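Local coordinates for protein trehalose-6-phosphate phosphatase (Cryptococcus neoformans, PDB 5DX9) that belongs to the trehalose-phosphatase family of the HAD superfamily and binds a magnesium ion beside a glycan in a pocket between core and cap, at residues V37-A41 with R68-F72; W112-V116 with L166-I172; L175-K179 with G211-T215. All coordinates share one frame; numbering follows the deposited sequence.

Contact 1: V37-A41 with R68-F72. With G6P (6-O-phosphono-alpha-D-glucopyranose), chain B; GLC (alpha-D-glucopyranose), chain C.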
loop_
_atom_site.group_PDB
_atom_site.type_symbol
_atom_site.label_atom_id
_atom_site.label_comp_id
_atom_site.label_asym_id
_atom_site.label_seq_id
_atom_site.Cartn_x
_atom_site.Cartn_y
_atom_site.Cartn_z
ATOM N N VAL A 37 -0.027 -10.767 -17.041
ATOM C CA VAL A 37 -1.369 -11.096 -16.564
ATOM C C VAL A 37 -1.516 -10.952 -15.050
ATOM O O VAL A 37 -0.771 -11.566 -14.291
ATOM C CB VAL A 37 -1.756 -12.531 -16.960
ATOM C CG1 VAL A 37 -3.245 -12.755 -16.722
ATOM C CG2 VAL A 37 -1.393 -12.797 -18.414
ATOM N N PRO A 38 -2.499 -10.149 -14.612
ATOM C CA PRO A 38 -2.766 -9.828 -13.201
ATOM C C PRO A 38 -2.837 -11.045 -12.277
ATOM O O PRO A 38 -2.320 -10.990 -11.159
ATOM C CB PRO A 38 -4.123 -9.121 -13.260
ATOM C CG PRO A 38 -4.141 -8.478 -14.600
ATOM C CD PRO A 38 -3.413 -9.434 -15.520
ATOM N N SER A 39 -3.463 -12.124 -12.737
ATOM C CA SER A 39 -3.658 -13.306 -11.901
ATOM C C SER A 39 -2.402 -14.164 -11.821
ATOM O O SER A 39 -2.310 -15.066 -10.987
ATOM C CB SER A 39 -4.821 -14.147 -12.429
ATOM O OG SER A 39 -4.516 -14.686 -13.704
ATOM N N HIS A 40 -1.433 -13.878 -12.683
ATOM C CA HIS A 40 -0.203 -14.661 -12.727
ATOM C C HIS A 40 0.889 -14.119 -11.799
ATOM O O HIS A 40 1.986 -14.679 -11.728
ATOM C CB HIS A 40 0.324 -14.721 -14.159
ATOM C CG HIS A 40 -0.622 -15.388 -15.113
ATOM N ND1 HIS A 40 -1.880 -15.796 -14.752
ATOM C CD2 HIS A 40 -0.471 -15.710 -16.424
ATOM C CE1 HIS A 40 -2.478 -16.348 -15.797
ATOM N NE2 HIS A 40 -1.651 -16.309 -16.817
ATOM N N ALA A 41 0.586 -13.036 -11.089
ATOM C CA ALA A 41 1.552 -12.423 -10.180
ATOM C C ALA A 41 1.627 -13.182 -8.857
ATOM O O ALA A 41 1.325 -12.632 -7.797
ATOM C CB ALA A 41 1.195 -10.967 -9.936
ATOM N N ARG A 68 -4.832 -4.498 -4.848
ATOM C CA ARG A 68 -5.452 -5.783 -5.129
ATOM C C ARG A 68 -6.746 -5.998 -4.348
ATOM O O ARG A 68 -6.998 -5.343 -3.330
ATOM C CB ARG A 68 -4.476 -6.918 -4.816
ATOM C CG ARG A 68 -3.337 -7.055 -5.806
ATOM C CD ARG A 68 -3.785 -7.757 -7.078
ATOM N NE ARG A 68 -2.661 -7.978 -7.984
ATOM C CZ ARG A 68 -2.671 -8.842 -8.991
ATOM N NH1 ARG A 68 -3.751 -9.577 -9.224
ATOM N NH2 ARG A 68 -1.599 -8.976 -9.761
ATOM N N ASP A 69 -7.557 -6.927 -4.845
ATOM C CA ASP A 69 -8.782 -7.347 -4.182
ATOM C C ASP A 69 -8.473 -8.362 -3.091
ATOM O O ASP A 69 -7.497 -9.106 -3.187
ATOM C CB ASP A 69 -9.754 -7.943 -5.201
ATOM C CG ASP A 69 -9.123 -9.050 -6.022
ATOM O OD1 ASP A 69 -8.285 -8.737 -6.893
ATOM O OD2 ASP A 69 -9.462 -10.232 -5.800
ATOM N N GLY A 70 -9.310 -8.392 -2.059
ATOM C CA GLY A 70 -9.118 -9.295 -0.937
ATOM C C GLY A 70 -9.007 -10.758 -1.326
ATOM O O GLY A 70 -8.288 -11.524 -0.684
ATOM N N ASP A 71 -9.713 -11.148 -2.383
ATOM C CA ASP A 71 -9.726 -12.540 -2.823
ATOM C C ASP A 71 -8.352 -13.000 -3.292
ATOM O O ASP A 71 -7.864 -14.049 -2.871
ATOM C CB ASP A 71 -10.747 -12.743 -3.944
ATOM C CG ASP A 71 -12.156 -12.954 -3.421
ATOM O OD1 ASP A 71 -12.450 -12.523 -2.287
ATOM O OD2 ASP A 71 -12.969 -13.554 -4.152
ATOM N N PHE A 72 -7.737 -12.215 -4.172
ATOM C CA PHE A 72 -6.406 -12.532 -4.680
ATOM C C PHE A 72 -5.393 -12.595 -3.544
ATOM O O PHE A 72 -4.549 -13.487 -3.502
ATOM C CB PHE A 72 -5.962 -11.500 -5.720
ATOM C CG PHE A 72 -4.532 -11.658 -6.164
ATOM C CD1 PHE A 72 -4.214 -12.450 -7.256
ATOM C CD2 PHE A 72 -3.507 -11.009 -5.494
ATOM C CE1 PHE A 72 -2.898 -12.593 -7.669
ATOM C CE2 PHE A 72 -2.191 -11.150 -5.901
ATOM C CZ PHE A 72 -1.886 -11.941 -6.989
HETATM C C1 G6P B . -2.428 -4.896 -10.304
HETATM C C2 G6P B . -3.890 -5.264 -10.082
HETATM C C3 G6P B . -4.796 -4.055 -10.201
HETATM C C4 G6P B . -4.397 -3.001 -9.189
HETATM C C5 G6P B . -2.882 -2.738 -9.086
HETATM C C6 G6P B . -2.462 -2.388 -7.646
HETATM O O1 G6P B . -2.152 -4.533 -11.659
HETATM O O2 G6P B . -4.266 -6.264 -11.027
HETATM O O3 G6P B . -6.152 -4.419 -9.910
HETATM O O4 G6P B . -5.117 -1.825 -9.584
HETATM O O5 G6P B . -2.030 -3.844 -9.424
HETATM O O6 G6P B . -1.601 -3.410 -7.085
HETATM P P G6P B . -0.531 -3.067 -5.905
HETATM O O1P G6P B . -0.251 -4.313 -4.927
HETATM O O2P G6P B . 0.757 -2.689 -6.531
HETATM O O3P G6P B . -1.134 -1.823 -5.081
HETATM C C1 GLC C . -0.744 -4.379 -11.888
HETATM C C2 GLC C . -0.498 -3.776 -13.272
HETATM C C3 GLC C . -0.814 -4.782 -14.370
HETATM C C4 GLC C . -0.092 -6.104 -14.139
HETATM C C5 GLC C . -0.361 -6.626 -12.730
HETATM C C6 GLC C . 0.496 -7.847 -12.398
HETATM O O2 GLC C . -1.299 -2.589 -13.423
HETATM O O3 GLC C . -0.418 -4.245 -15.636
HETATM O O4 GLC C . -0.535 -7.037 -15.137
HETATM O O5 GLC C . -0.067 -5.630 -11.754
HETATM O O6 GLC C . 1.875 -7.575 -12.683
#
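Arg68 reaches across to the backbone of Pro38 and holds one carbonyl oxygen with both terminal nitrogens. NH2 of Arg68 lies 2.6 Å from Pro38 O, in the carbonyl plane and on a lone pair, while Arg68 NH1, 2.8 Å from Pro38 O, comes from above that plane. Both bonds are bent at the hydrogen, the price of an end-on grip on a single atom, but Pro38 O stays close to the guanidinium plane. A bend at chi2 (-79°) shapes the arginine chain, and its NE makes a salt bridge with Asp28, so the group is gripped at NE as well as at its two terminal nitrogens, which limits its rotation.

This is the densely packed part. The guanidinium lies between 6-O-phosphono-alpha-D-glucopyranose, whose O2 sits over one face, and Phe72, whose CZ lies over the opposite face. Phe72 swings its CG to the side opposite the main-chain nitrogen (chi1 173°), which lays the ring against the guanidinium; Arg68 NH1 stands 3.4 Å above the ring plane, over its centre. Ala41 packs alongside: its CB touches Arg68 NH2 at 3.4 Å, and its O meets Phe72 CZ at the ring edge, also at 3.4 Å. Ala41 O also accepts a hydrogen bond from Tyr27 OH. Pro38 CB lies 3.6 Å from O2 of 6-O-phosphono-alpha-D-glucopyranose.

The outer side is looser. Ser39 and His40 are exposed, their CB atoms directed away from segment 68-72, and Ser39 O comes no nearer than 4.2 Å to Phe72 CE1.

Asp69 N-caps helix 70-77 by accepting from Phe72 N. The contact thus ties the loop between strand 21-25 and helix 45-56 to the start of helix 70-77, just past strand 60-65, with Pro38 and Asp69 both touching Glu133 of strand 131-134.

Contact 2: W112-V116 with L166-I172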
loop_
_atom_site.group_PDB
_atom_site.type_symbol
_atom_site.label_atom_id
_atom_site.label_comp_id
_atom_site.label_asym_id
_atom_site.label_seq_id
_atom_site.Cartn_x
_atom_site.Cartn_y
_atom_site.Cartn_z
ATOM N N TRP A 112 -21.057 5.403 -7.873
ATOM C CA TRP A 112 -20.255 5.711 -9.052
ATOM C C TRP A 112 -19.772 4.463 -9.795
ATOM O O TRP A 112 -19.313 4.553 -10.934
ATOM C CB TRP A 112 -19.046 6.568 -8.654
ATOM C CG TRP A 112 -18.162 5.931 -7.601
ATOM C CD1 TRP A 112 -18.173 6.181 -6.256
ATOM C CD2 TRP A 112 -17.144 4.940 -7.813
ATOM N NE1 TRP A 112 -17.229 5.409 -5.620
ATOM C CE2 TRP A 112 -16.583 4.640 -6.553
ATOM C CE3 TRP A 112 -16.653 4.278 -8.945
ATOM C CZ2 TRP A 112 -15.558 3.707 -6.393
ATOM C CZ3 TRP A 112 -15.634 3.349 -8.783
ATOM C CH2 TRP A 112 -15.097 3.076 -7.515
HETATM N N MSE A 113 -19.869 3.303 -9.156
HETATM C CA MSE A 113 -19.282 2.087 -9.714
HETATM C C MSE A 113 -19.895 1.676 -11.050
HETATM O O MSE A 113 -19.170 1.315 -11.982
HETATM C CB MSE A 113 -19.398 0.938 -8.717
HETATM C CG MSE A 113 -18.664 1.205 -7.415
HETATM SE SE MSE A 113 -17.890 -0.402 -6.632
HETATM C CE MSE A 113 -16.550 -0.778 -7.990
ATOM N N SER A 114 -21.222 1.731 -11.144
ATOM C CA SER A 114 -21.909 1.383 -12.386
ATOM C C SER A 114 -21.448 2.276 -13.524
ATOM O O SER A 114 -21.164 1.804 -14.624
ATOM C CB SER A 114 -23.425 1.498 -12.220
ATOM O OG SER A 114 -23.889 0.641 -11.193
ATOM N N GLU A 115 -21.375 3.574 -13.243
ATOM C CA GLU A 115 -20.979 4.562 -14.238
ATOM C C GLU A 115 -19.575 4.280 -14.758
ATOM O O GLU A 115 -19.323 4.351 -15.961
ATOM C CB GLU A 115 -21.050 5.972 -13.645
ATOM C CG GLU A 115 -22.422 6.344 -13.095
ATOM C CD GLU A 115 -22.419 7.661 -12.335
ATOM O OE1 GLU A 115 -21.434 7.943 -11.620
ATOM O OE2 GLU A 115 -23.407 8.415 -12.452
ATOM N N VAL A 116 -18.665 3.956 -13.845
ATOM C CA VAL A 116 -17.287 3.663 -14.215
ATOM C C VAL A 116 -17.185 2.345 -14.968
ATOM O O VAL A 116 -16.446 2.244 -15.949
ATOM C CB VAL A 116 -16.368 3.618 -12.981
ATOM C CG1 VAL A 116 -15.062 2.900 -13.309
ATOM C CG2 VAL A 116 -16.103 5.030 -12.478
ATOM N N LEU A 166 -16.845 12.880 -15.064
ATOM C CA LEU A 166 -17.260 12.039 -13.946
ATOM C C LEU A 166 -16.619 12.424 -12.611
ATOM O O LEU A 166 -17.314 12.558 -11.604
ATOM C CB LEU A 166 -16.962 10.572 -14.256
ATOM C CG LEU A 166 -17.577 9.572 -13.277
ATOM C CD1 LEU A 166 -19.011 9.968 -12.968
ATOM C CD2 LEU A 166 -17.517 8.159 -13.837
ATOM N N ALA A 167 -15.298 12.592 -12.610
ATOM C CA ALA A 167 -14.558 12.893 -11.385
ATOM C C ALA A 167 -15.111 14.107 -10.632
ATOM O O ALA A 167 -15.376 14.020 -9.435
ATOM C CB ALA A 167 -13.080 13.104 -11.705
ATOM N N PRO A 168 -15.291 15.239 -11.335
ATOM C CA PRO A 168 -15.733 16.490 -10.706
ATOM C C PRO A 168 -17.087 16.413 -10.000
ATOM O O PRO A 168 -17.440 17.357 -9.297
ATOM C CB PRO A 168 -15.810 17.462 -11.889
ATOM C CG PRO A 168 -14.850 16.921 -12.880
ATOM C CD PRO A 168 -14.981 15.433 -12.764
ATOM N N ARG A 169 -17.833 15.326 -10.177
ATOM C CA ARG A 169 -19.149 15.228 -9.553
ATOM C C ARG A 169 -19.350 13.932 -8.776
ATOM O O ARG A 169 -20.463 13.622 -8.355
ATOM C CB ARG A 169 -20.251 15.381 -10.607
ATOM C CG ARG A 169 -20.119 14.472 -11.822
ATOM C CD ARG A 169 -21.148 14.853 -12.884
ATOM N NE ARG A 169 -20.979 14.105 -14.128
ATOM C CZ ARG A 169 -21.616 12.974 -14.416
ATOM N NH1 ARG A 169 -22.470 12.448 -13.547
ATOM N NH2 ARG A 169 -21.398 12.365 -15.576
ATOM N N ARG A 170 -18.272 13.184 -8.579
ATOM C CA ARG A 170 -18.346 11.941 -7.824
ATOM C C ARG A 170 -17.195 11.847 -6.830
ATOM O O ARG A 170 -16.094 12.318 -7.108
ATOM C CB ARG A 170 -18.334 10.737 -8.769
ATOM C CG ARG A 170 -19.485 10.708 -9.769
ATOM C CD ARG A 170 -20.834 10.561 -9.074
ATOM N NE ARG A 170 -21.918 10.315 -10.024
ATOM C CZ ARG A 170 -22.724 11.257 -10.510
ATOM N NH1 ARG A 170 -22.581 12.522 -10.134
ATOM N NH2 ARG A 170 -23.681 10.936 -11.371
ATOM N N PRO A 171 -17.452 11.248 -5.657
ATOM C CA PRO A 171 -16.433 11.057 -4.621
ATOM C C PRO A 171 -15.442 9.965 -5.001
ATOM O O PRO A 171 -15.320 8.963 -4.294
ATOM C CB PRO A 171 -17.253 10.651 -3.397
ATOM C CG PRO A 171 -18.438 9.967 -3.973
ATOM C CD PRO A 171 -18.761 10.714 -5.241
ATOM N N ILE A 172 -14.738 10.169 -6.108
ATOM C CA ILE A 172 -13.796 9.179 -6.613
ATOM C C ILE A 172 -12.420 9.782 -6.847
ATOM O O ILE A 172 -12.276 10.998 -6.960
ATOM C CB ILE A 172 -14.273 8.566 -7.944
ATOM C CG1 ILE A 172 -14.223 9.621 -9.053
ATOM C CG2 ILE A 172 -15.670 7.977 -7.803
ATOM C CD1 ILE A 172 -14.727 9.137 -10.400
#
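Trp112 places CG between the backbone N and the carbonyl carbon (chi1 57°), and Ile172 puts CG1 in the corresponding place, leaving its CG2 methyl to meet the indole. That methyl lies 3.3 Å from the centroid of the five-membered ring of Trp112, only 14° off the ring normal, a CH-pi contact over the face. It is tight: Ile172 CG2 is 3.2 Å from Trp112 CG. The other face of the indole is lined near its rim by CG of selenomethionine Met113, so the ring is wedged from two sides. Pro171 adds a light touch, its CG 4.4 Å from Trp112 CD1.

One helical turn further on, Glu115 and Arg170 form a bidentate salt bridge. The arginine chain bends at chi2 (-64°) and presents NE and NH2 side-on, each to its own carboxylate oxygen. Arg170 NE reaches Glu115 OE1 at 2.9 Å and Arg170 NH2 reaches Glu115 OE2 at 2.8 Å. Both oxygens use their syn lone pairs and the two flat groups are nearly coplanar, which fixes their mutual rotation. The third nitrogen, Arg170 NH1, turns back to Arg169 O at 3.0 Å, so the guanidinium is also held by its own loop.

Leu166 packs beneath the ion pair. Its CD1 lies against Glu115 OE1 at 3.4 Å, and its CD2 meets CG2 of Val116 at 3.7 Å, the two side chains crossing at about a right angle.

Pro171 centres an inverse gamma turn that leads the chain into strand 172-177. The contact therefore joins the start of helix 112-125 to the connection between helix 148-166 and that edge strand, while Trp112, Val116 and Ile172 all rest on Val183 of strand 180-185, and Val116 also touches Ile139 of strand 139-142.

Contact 3: L175-K179 with G211-T215; sequences LVGKK and GDDKT. With MG (magnesium ion), chain D; GLC (alpha-D-glucopyranose), chain C.
Lys178 NZ makes the shortest direct polar bond between the two segments, a salt bridge of 2.7 Å to Asp212 OD2. The ammonium meets this oxygen on the anti side, somewhat out of the carboxylate plane. Beyond CG the lysine chain is extended, its chi2 of -163° helping to carry NZ across to the aspartate. The other oxygen, Asp212 OD1, binds the magnesium ion at 2.2 Å, so one carboxylate is divided between metal and lysine. Asn26 OD1, the main-chain O of Asp28, two waters and phosphate oxygen O2P of 6-O-phosphono-alpha-D-glucopyranose complete the site.

Asp213 is joined to the strand mainly through water. One water accepts from Lys178 N and donates to Asp213 OD2 at 2.6 Å; another donates to Val176 O and, weakly, to Asp213 OD1. Asp213 OD1 also takes Lys214 N at 2.6 Å, which steadies the carboxylate. Further along, Leu175 CD1 packs on Thr215 CG2 at 3.9 Å, while Thr215 OG1 is hydrogen-bonded to Lys190 NZ.

On its far side, Lys178 O accepts from both O2 and O3 of alpha-D-glucopyranose, at 3.0 and 3.2 Å.

The segments run nearly antiparallel, bringing the chain of cap strand 172-177 and the residues just after it alongside the loop that follows core strand 206-211 and leads to helix 217-225.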
loop_
_atom_site.group_PDB
_atom_site.type_symbol
_atom_site.label_atom_id
_atom_site.label_comp_id
_atom_site.label_asym_id
_atom_site.label_seq_id
_atom_site.Cartn_x
_atom_site.Cartn_y
_atom_site.Cartn_z
ATOM N N LEU A 175 -6.994 6.849 -10.875
ATOM C CA LEU A 175 -5.597 6.468 -10.770
ATOM C C LEU A 175 -5.019 6.054 -12.116
ATOM O O LEU A 175 -5.588 5.216 -12.814
ATOM C CB LEU A 175 -5.443 5.325 -9.766
ATOM C CG LEU A 175 -6.036 5.543 -8.372
ATOM C CD1 LEU A 175 -5.915 4.269 -7.546
ATOM C CD2 LEU A 175 -5.360 6.715 -7.663
ATOM N N VAL A 176 -3.885 6.648 -12.476
ATOM C CA VAL A 176 -3.142 6.212 -13.651
ATOM C C VAL A 176 -2.034 5.255 -13.223
ATOM O O VAL A 176 -0.968 5.676 -12.768
ATOM C CB VAL A 176 -2.540 7.398 -14.424
ATOM C CG1 VAL A 176 -1.657 6.897 -15.559
ATOM C CG2 VAL A 176 -3.645 8.294 -14.958
ATOM N N GLY A 177 -2.304 3.962 -13.357
ATOM C CA GLY A 177 -1.379 2.944 -12.910
ATOM C C GLY A 177 -0.452 2.491 -14.016
ATOM O O GLY A 177 -0.383 3.113 -15.075
ATOM N N LYS A 178 0.269 1.404 -13.761
ATOM C CA LYS A 178 1.199 0.858 -14.740
ATOM C C LYS A 178 0.436 0.106 -15.817
ATOM O O LYS A 178 0.047 -1.040 -15.636
ATOM C CB LYS A 178 2.229 -0.049 -14.065
ATOM C CG LYS A 178 3.035 0.655 -12.986
ATOM C CD LYS A 178 4.300 -0.102 -12.619
ATOM C CE LYS A 178 5.205 0.757 -11.734
ATOM N NZ LYS A 178 6.372 -0.008 -11.197
ATOM N N LYS A 179 0.223 0.779 -16.940
ATOM C CA LYS A 179 -0.549 0.227 -18.043
ATOM C C LYS A 179 -1.970 -0.101 -17.602
ATOM O O LYS A 179 -2.531 -1.116 -18.008
ATOM C CB LYS A 179 0.132 -1.018 -18.608
ATOM C CG LYS A 179 1.511 -0.773 -19.215
ATOM C CD LYS A 179 1.441 0.177 -20.404
ATOM C CE LYS A 179 2.828 0.540 -20.909
ATOM N NZ LYS A 179 2.778 1.702 -21.839
ATOM N N GLY A 211 7.052 0.399 -1.810
ATOM C CA GLY A 211 6.048 0.499 -2.857
ATOM C C GLY A 211 6.661 1.002 -4.152
ATOM O O GLY A 211 7.671 1.703 -4.135
ATOM N N ASP A 212 6.046 0.662 -5.278
ATOM C CA ASP A 212 6.634 0.970 -6.578
ATOM C C ASP A 212 5.839 1.989 -7.391
ATOM O O ASP A 212 6.345 2.533 -8.370
ATOM C CB ASP A 212 6.776 -0.310 -7.392
ATOM C CG ASP A 212 5.436 -0.870 -7.813
ATOM O OD1 ASP A 212 4.528 -0.951 -6.954
ATOM O OD2 ASP A 212 5.282 -1.204 -9.008
ATOM N N ASP A 213 4.596 2.242 -6.996
ATOM C CA ASP A 213 3.702 3.050 -7.822
ATOM C C ASP A 213 3.434 4.416 -7.204
ATOM O O ASP A 213 3.815 4.675 -6.063
ATOM C CB ASP A 213 2.379 2.310 -8.044
ATOM C CG ASP A 213 1.730 2.664 -9.366
ATOM O OD1 ASP A 213 1.957 3.789 -9.865
ATOM O OD2 ASP A 213 0.994 1.813 -9.913
ATOM N N LYS A 214 2.765 5.285 -7.957
ATOM C CA LYS A 214 2.415 6.614 -7.461
ATOM C C LYS A 214 1.460 6.557 -6.266
ATOM O O LYS A 214 1.496 7.424 -5.384
ATOM C CB LYS A 214 1.793 7.455 -8.578
ATOM C CG LYS A 214 1.281 8.805 -8.102
ATOM C CD LYS A 214 0.696 9.635 -9.240
ATOM C CE LYS A 214 0.120 10.949 -8.721
ATOM N NZ LYS A 214 -0.394 11.812 -9.820
ATOM N N THR A 215 0.605 5.540 -6.245
ATOM C CA THR A 215 -0.353 5.366 -5.159
ATOM C C THR A 215 0.370 5.082 -3.841
ATOM O O THR A 215 -0.176 5.294 -2.760
ATOM C CB THR A 215 -1.340 4.218 -5.455
ATOM O OG1 THR A 215 -0.620 2.984 -5.555
ATOM C CG2 THR A 215 -2.086 4.473 -6.759
HETATM MG MG MG D . 2.534 -1.911 -6.572
HETATM C C1 GLC C . -0.744 -4.379 -11.888
HETATM C C2 GLC C . -0.498 -3.776 -13.272
HETATM C C3 GLC C . -0.814 -4.782 -14.370
HETATM C C4 GLC C . -0.092 -6.104 -14.139
HETATM C C5 GLC C . -0.361 -6.626 -12.730
HETATM C C6 GLC C . 0.496 -7.847 -12.398
HETATM O O2 GLC C . -1.299 -2.589 -13.423
HETATM O O3 GLC C . -0.418 -4.245 -15.636
HETATM O O4 GLC C . -0.535 -7.037 -15.137
HETATM O O5 GLC C . -0.067 -5.630 -11.754
HETATM O O6 GLC C . 1.875 -7.575 -12.683
HETATM O O HOH W 1 -0.771 5.243 -9.825
HETATM O O HOH W 2 -0.237 -0.109 -11.135
HETATM O O HOH W 3 2.673 -1.580 -8.636
HETATM O O HOH W 4 1.681 -0.212 -5.799
#

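In the fold
Contacts 1 and 3 are both built at the ligand pocket and both touch alpha-D-glucopyranose, with centres about 15 Å apart. Contact 1 is partly buried and rests on an arginine held against a backbone carbonyl, a sugar and an aromatic ring; contact 3 is a surface contact dominated by charge, metal and water, spanning core and cap. Contact 2 is also partly buried but lies farther from the pocket, about 24 Å from contact 1 between centres, and combines a CH-pi contact and apolar packing with an ion pair inside the cap. Strand 172-177 links contacts 2 and 3: Ile172 belongs to the first and Leu175 to the second.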